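Local coordinates for protein syndapin (Drosophila melanogaster, PDB 3I2W) that probably acts in endocytosis and in internalization of plasma-membrane proteins, and is represented here by its dimeric, phospholipid-binding F-BAR domain, at residues Lys117-Pro129 with Ile208-Thr220. Sequence-based numbering, arbitrary orientation.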
loop_
_atom_site.group_PDB
_atom_site.type_symbol
_atom_site.label_atom_id
_atom_site.label_comp_id
_atom_site.label_asym_id
_atom_site.label_seq_id
_atom_site.Cartn_x
_atom_site.Cartn_y
_atom_site.Cartn_z
ATOM N N LYS B 117 -1.634 38.397 9.207
ATOM C CA LYS B 117 -1.226 39.634 9.861
ATOM C C LYS B 117 -2.040 40.791 9.383
ATOM O O LYS B 117 -2.487 41.581 10.184
ATOM C CB LYS B 117 0.225 39.913 9.514
ATOM C CG LYS B 117 0.716 41.280 9.900
ATOM C CD LYS B 117 1.011 41.385 11.386
ATOM C CE LYS B 117 0.866 42.820 11.913
ATOM N NZ LYS B 117 1.257 42.779 13.345
ATOM N N ASP B 118 -2.250 40.880 8.066
ATOM C CA ASP B 118 -3.036 41.935 7.477
ATOM C C ASP B 118 -4.437 41.936 8.009
ATOM O O ASP B 118 -4.975 42.975 8.327
ATOM C CB ASP B 118 -3.130 41.782 5.982
ATOM C CG ASP B 118 -1.868 42.162 5.265
ATOM O OD1 ASP B 118 -1.002 42.832 5.851
ATOM O OD2 ASP B 118 -1.702 41.757 4.089
ATOM N N LEU B 119 -5.062 40.781 8.087
ATOM C CA LEU B 119 -6.419 40.769 8.551
ATOM C C LEU B 119 -6.590 40.915 10.036
ATOM O O LEU B 119 -7.690 41.162 10.506
ATOM C CB LEU B 119 -7.103 39.507 8.126
ATOM C CG LEU B 119 -7.782 39.924 6.877
ATOM C CD1 LEU B 119 -6.669 39.893 5.815
ATOM C CD2 LEU B 119 -8.702 38.884 6.659
ATOM N N GLU B 120 -5.532 40.711 10.796
ATOM C CA GLU B 120 -5.714 40.807 12.212
ATOM C C GLU B 120 -5.748 42.253 12.377
ATOM O O GLU B 120 -6.576 42.753 13.101
ATOM C CB GLU B 120 -4.550 40.220 12.965
ATOM C CG GLU B 120 -4.697 38.756 13.229
ATOM C CD GLU B 120 -3.457 38.165 13.868
ATOM O OE1 GLU B 120 -2.480 38.904 14.057
ATOM O OE2 GLU B 120 -3.454 36.976 14.218
ATOM N N ASP B 121 -4.848 42.923 11.661
ATOM C CA ASP B 121 -4.791 44.376 11.559
ATOM C C ASP B 121 -6.130 44.967 11.122
ATOM O O ASP B 121 -6.580 45.939 11.677
ATOM C CB ASP B 121 -3.649 44.809 10.625
ATOM C CG ASP B 121 -2.257 44.578 11.258
ATOM O OD1 ASP B 121 -2.152 44.044 12.381
ATOM O OD2 ASP B 121 -1.219 44.874 10.640
ATOM N N LEU B 122 -6.808 44.364 10.178
ATOM C CA LEU B 122 -7.999 44.977 9.714
ATOM C C LEU B 122 -9.060 44.845 10.773
ATOM O O LEU B 122 -9.838 45.763 10.948
ATOM C CB LEU B 122 -8.419 44.334 8.432
ATOM C CG LEU B 122 -9.470 45.076 7.667
ATOM C CD1 LEU B 122 -8.859 46.339 7.156
ATOM C CD2 LEU B 122 -9.942 44.222 6.517
ATOM N N PHE B 123 -9.107 43.725 11.488
ATOM C CA PHE B 123 -10.073 43.557 12.567
ATOM C C PHE B 123 -9.745 44.516 13.698
ATOM O O PHE B 123 -10.618 45.063 14.364
ATOM C CB PHE B 123 -9.972 42.185 13.167
ATOM C CG PHE B 123 -10.894 41.183 12.577
ATOM C CD1 PHE B 123 -12.275 41.325 12.680
ATOM C CD2 PHE B 123 -10.393 40.051 11.957
ATOM C CE1 PHE B 123 -13.124 40.368 12.160
ATOM C CE2 PHE B 123 -11.252 39.106 11.448
ATOM C CZ PHE B 123 -12.617 39.258 11.558
ATOM N N LYS B 124 -8.460 44.689 13.945
ATOM C CA LYS B 124 -8.056 45.420 15.088
ATOM C C LYS B 124 -8.518 46.824 14.837
ATOM O O LYS B 124 -8.999 47.458 15.728
ATOM C CB LYS B 124 -6.548 45.324 15.258
ATOM C CG LYS B 124 -6.028 45.791 16.573
ATOM C CD LYS B 124 -4.565 46.090 16.478
ATOM C CE LYS B 124 -4.079 46.758 17.756
ATOM N NZ LYS B 124 -4.281 45.838 18.934
ATOM N N LYS B 125 -8.409 47.295 13.601
ATOM C CA LYS B 125 -8.809 48.643 13.243
ATOM C C LYS B 125 -10.320 48.750 13.359
ATOM O O LYS B 125 -10.866 49.555 14.070
ATOM C CB LYS B 125 -8.398 48.879 11.831
ATOM C CG LYS B 125 -7.731 50.227 11.612
ATOM C CD LYS B 125 -7.845 50.664 10.150
ATOM C CE LYS B 125 -9.286 50.526 9.720
ATOM N NZ LYS B 125 -9.478 51.431 8.595
ATOM N N ALA B 126 -11.011 47.890 12.663
ATOM C CA ALA B 126 -12.414 47.738 12.863
ATOM C C ALA B 126 -12.883 47.717 14.324
ATOM O O ALA B 126 -14.010 48.050 14.565
ATOM C CB ALA B 126 -12.844 46.489 12.170
ATOM N N GLN B 127 -12.076 47.299 15.304
ATOM C CA GLN B 127 -12.613 47.078 16.657
ATOM C C GLN B 127 -12.187 48.201 17.581
ATOM O O GLN B 127 -12.822 48.431 18.621
ATOM C CB GLN B 127 -12.129 45.745 17.206
ATOM C CG GLN B 127 -12.830 45.273 18.441
ATOM C CD GLN B 127 -12.350 43.917 18.908
ATOM O OE1 GLN B 127 -11.152 43.702 19.219
ATOM N NE2 GLN B 127 -13.303 42.979 19.006
ATOM N N LYS B 128 -11.137 48.925 17.196
ATOM C CA LYS B 128 -10.546 49.940 18.047
ATOM C C LYS B 128 -11.562 50.942 18.671
ATOM O O LYS B 128 -11.708 50.955 19.890
ATOM C CB LYS B 128 -9.413 50.633 17.335
ATOM C CG LYS B 128 -8.670 51.559 18.207
ATOM C CD LYS B 128 -7.631 52.309 17.432
ATOM C CE LYS B 128 -6.337 52.282 18.242
ATOM N NZ LYS B 128 -5.347 53.351 17.832
ATOM N N PRO B 129 -12.302 51.735 17.847
ATOM C CA PRO B 129 -13.361 52.604 18.392
ATOM C C PRO B 129 -14.177 52.010 19.524
ATOM O O PRO B 129 -14.295 52.604 20.603
ATOM C CB PRO B 129 -14.270 52.811 17.188
ATOM C CG PRO B 129 -13.346 52.908 16.107
ATOM C CD PRO B 129 -12.260 51.865 16.380
ATOM N N ILE B 208 -20.847 46.371 14.620
ATOM C CA ILE B 208 -21.360 45.234 13.897
ATOM C C ILE B 208 -21.085 45.330 12.394
ATOM O O ILE B 208 -20.505 44.426 11.834
ATOM C CB ILE B 208 -22.821 44.973 14.262
ATOM C CG1 ILE B 208 -22.871 44.874 15.792
ATOM C CG2 ILE B 208 -23.351 43.714 13.611
ATOM C CD1 ILE B 208 -24.208 44.470 16.421
ATOM N N GLU B 209 -21.429 46.421 11.743
ATOM C CA GLU B 209 -21.180 46.486 10.327
ATOM C C GLU B 209 -19.737 46.243 10.012
ATOM O O GLU B 209 -19.402 45.392 9.205
ATOM C CB GLU B 209 -21.481 47.844 9.824
ATOM C CG GLU B 209 -22.697 47.959 8.963
ATOM C CD GLU B 209 -22.643 49.308 8.229
ATOM O OE1 GLU B 209 -22.645 49.296 6.969
ATOM O OE2 GLU B 209 -22.538 50.371 8.928
ATOM N N ASP B 210 -18.880 47.025 10.633
ATOM C CA ASP B 210 -17.441 46.865 10.496
ATOM C C ASP B 210 -16.915 45.433 10.695
ATOM O O ASP B 210 -16.283 44.859 9.800
ATOM C CB ASP B 210 -16.732 47.850 11.407
ATOM C CG ASP B 210 -16.949 49.291 10.973
ATOM O OD1 ASP B 210 -17.554 49.469 9.899
ATOM O OD2 ASP B 210 -16.500 50.231 11.683
HETATM N N MSE B 211 -17.161 44.834 11.843
HETATM C CA MSE B 211 -16.657 43.532 11.962
HETATM C C MSE B 211 -17.261 42.582 10.845
HETATM O O MSE B 211 -16.548 41.747 10.284
HETATM C CB MSE B 211 -16.796 43.032 13.396
HETATM C CG MSE B 211 -16.052 43.832 14.477
HETATM SE SE MSE B 211 -14.295 43.518 14.750
HETATM C CE MSE B 211 -13.754 44.899 13.981
ATOM N N THR B 212 -18.531 42.738 10.460
ATOM C CA THR B 212 -19.161 41.823 9.511
ATOM C C THR B 212 -18.441 41.847 8.184
ATOM O O THR B 212 -18.344 40.884 7.450
ATOM C CB THR B 212 -20.561 42.225 9.358
ATOM O OG1 THR B 212 -21.141 42.196 10.665
ATOM C CG2 THR B 212 -21.359 41.245 8.528
ATOM N N SER B 213 -17.839 42.963 7.924
ATOM C CA SER B 213 -17.362 43.216 6.646
ATOM C C SER B 213 -16.018 42.555 6.566
ATOM O O SER B 213 -15.668 41.996 5.540
ATOM C CB SER B 213 -17.273 44.706 6.524
ATOM O OG SER B 213 -16.561 45.008 5.382
ATOM N N VAL B 214 -15.257 42.632 7.654
ATOM C CA VAL B 214 -13.919 42.013 7.761
ATOM C C VAL B 214 -14.070 40.514 7.827
ATOM O O VAL B 214 -13.299 39.812 7.216
ATOM C CB VAL B 214 -13.168 42.470 9.004
ATOM C CG1 VAL B 214 -11.879 41.753 9.126
ATOM C CG2 VAL B 214 -12.861 43.907 8.887
ATOM N N PHE B 215 -15.083 40.038 8.544
ATOM C CA PHE B 215 -15.304 38.634 8.723
ATOM C C PHE B 215 -15.602 37.985 7.408
ATOM O O PHE B 215 -15.199 36.869 7.155
ATOM C CB PHE B 215 -16.507 38.431 9.596
ATOM C CG PHE B 215 -16.812 36.993 9.892
ATOM C CD1 PHE B 215 -15.976 36.241 10.707
ATOM C CD2 PHE B 215 -17.958 36.405 9.405
ATOM C CE1 PHE B 215 -16.260 34.923 10.993
ATOM C CE2 PHE B 215 -18.288 35.088 9.733
ATOM C CZ PHE B 215 -17.441 34.345 10.503
ATOM N N GLU B 216 -16.316 38.689 6.552
ATOM C CA GLU B 216 -16.780 38.054 5.356
ATOM C C GLU B 216 -15.633 37.978 4.356
ATOM O O GLU B 216 -15.599 37.043 3.525
ATOM C CB GLU B 216 -18.061 38.697 4.824
ATOM C CG GLU B 216 -19.344 38.145 5.493
ATOM C CD GLU B 216 -19.552 36.612 5.320
ATOM O OE1 GLU B 216 -19.173 36.089 4.234
ATOM O OE2 GLU B 216 -20.094 35.924 6.259
ATOM N N LYS B 217 -14.680 38.902 4.452
ATOM C CA LYS B 217 -13.469 38.792 3.685
ATOM C C LYS B 217 -12.800 37.435 3.966
ATOM O O LYS B 217 -12.209 36.787 3.051
ATOM C CB LYS B 217 -12.495 39.903 4.041
ATOM C CG LYS B 217 -12.652 41.200 3.242
ATOM C CD LYS B 217 -11.980 42.434 3.934
ATOM C CE LYS B 217 -12.031 43.786 3.084
ATOM N NZ LYS B 217 -13.492 44.147 2.928
ATOM N N CYS B 218 -12.910 37.018 5.227
ATOM C CA CYS B 218 -12.281 35.844 5.699
ATOM C C CYS B 218 -13.048 34.662 5.222
ATOM O O CYS B 218 -12.479 33.766 4.643
ATOM C CB CYS B 218 -12.206 35.871 7.201
ATOM S SG CYS B 218 -10.955 37.080 7.740
ATOM N N GLN B 219 -14.341 34.637 5.474
ATOM C CA GLN B 219 -15.185 33.611 4.917
ATOM C C GLN B 219 -14.939 33.445 3.409
ATOM O O GLN B 219 -14.880 32.352 2.914
ATOM C CB GLN B 219 -16.660 33.909 5.191
ATOM C CG GLN B 219 -16.976 34.007 6.635
ATOM C CD GLN B 219 -17.169 32.694 7.303
ATOM O OE1 GLN B 219 -18.304 32.235 7.472
ATOM N NE2 GLN B 219 -16.073 32.045 7.684
ATOM N N THR B 220 -14.764 34.509 2.666
ATOM C CA THR B 220 -14.576 34.323 1.233
ATOM C C THR B 220 -13.285 33.587 0.909
ATOM O O THR B 220 -13.270 32.708 0.094
ATOM C CB THR B 220 -14.672 35.667 0.512
ATOM O OG1 THR B 220 -15.985 36.142 0.704
ATOM C CG2 THR B 220 -14.500 35.543 -0.925
#
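The ring of F123 lies face-on to V214, whose CG1 methyl sits over the ring centre, 3.3 Å from the centroid and almost on the ring normal, a CH-pi contact in which all six ring carbons are about equally distant from the methyl. V214 divides its two branches: with chi1 at 176°, CG1 extends trans to the V214 backbone N and reaches the ring, leaving CG2 to pack 3.8 Å from CD2 of L122, the two side chains lying alongside each other and pointing opposite ways. M211, a selenomethionine, bends at chi2 and chi3 and brings its SE to the edge of the same ring, 3.6 Å from F123 CD1, in a Met-aromatic contact. F123 is thus a knob in a hole formed by M211, V214, F215 and C218; the C218 SG approaches the ring obliquely. The two helices, 114-159 and 169-240, run antiparallel here (173°, axes 9.0 Å apart) within the elongated helical bundle of the F-BAR domain, joined across this interface by side-chain packing without hydrogen bonds. The CA atoms of A126 and D210 lie 5.6 Å apart. Y10 stacks on F123, and G276 of the second subunit packs on F215. Beside M211, Q127 contributes its CB, while its amide is hydrogen-bonded at both ends, NE2 with the Y207 hydroxyl and OE1 with the G8 backbone N. Farther along, the aliphatic part of K217 lies across L122, nearly perpendicular to it, its CD 3.7 Å from L122 CD2.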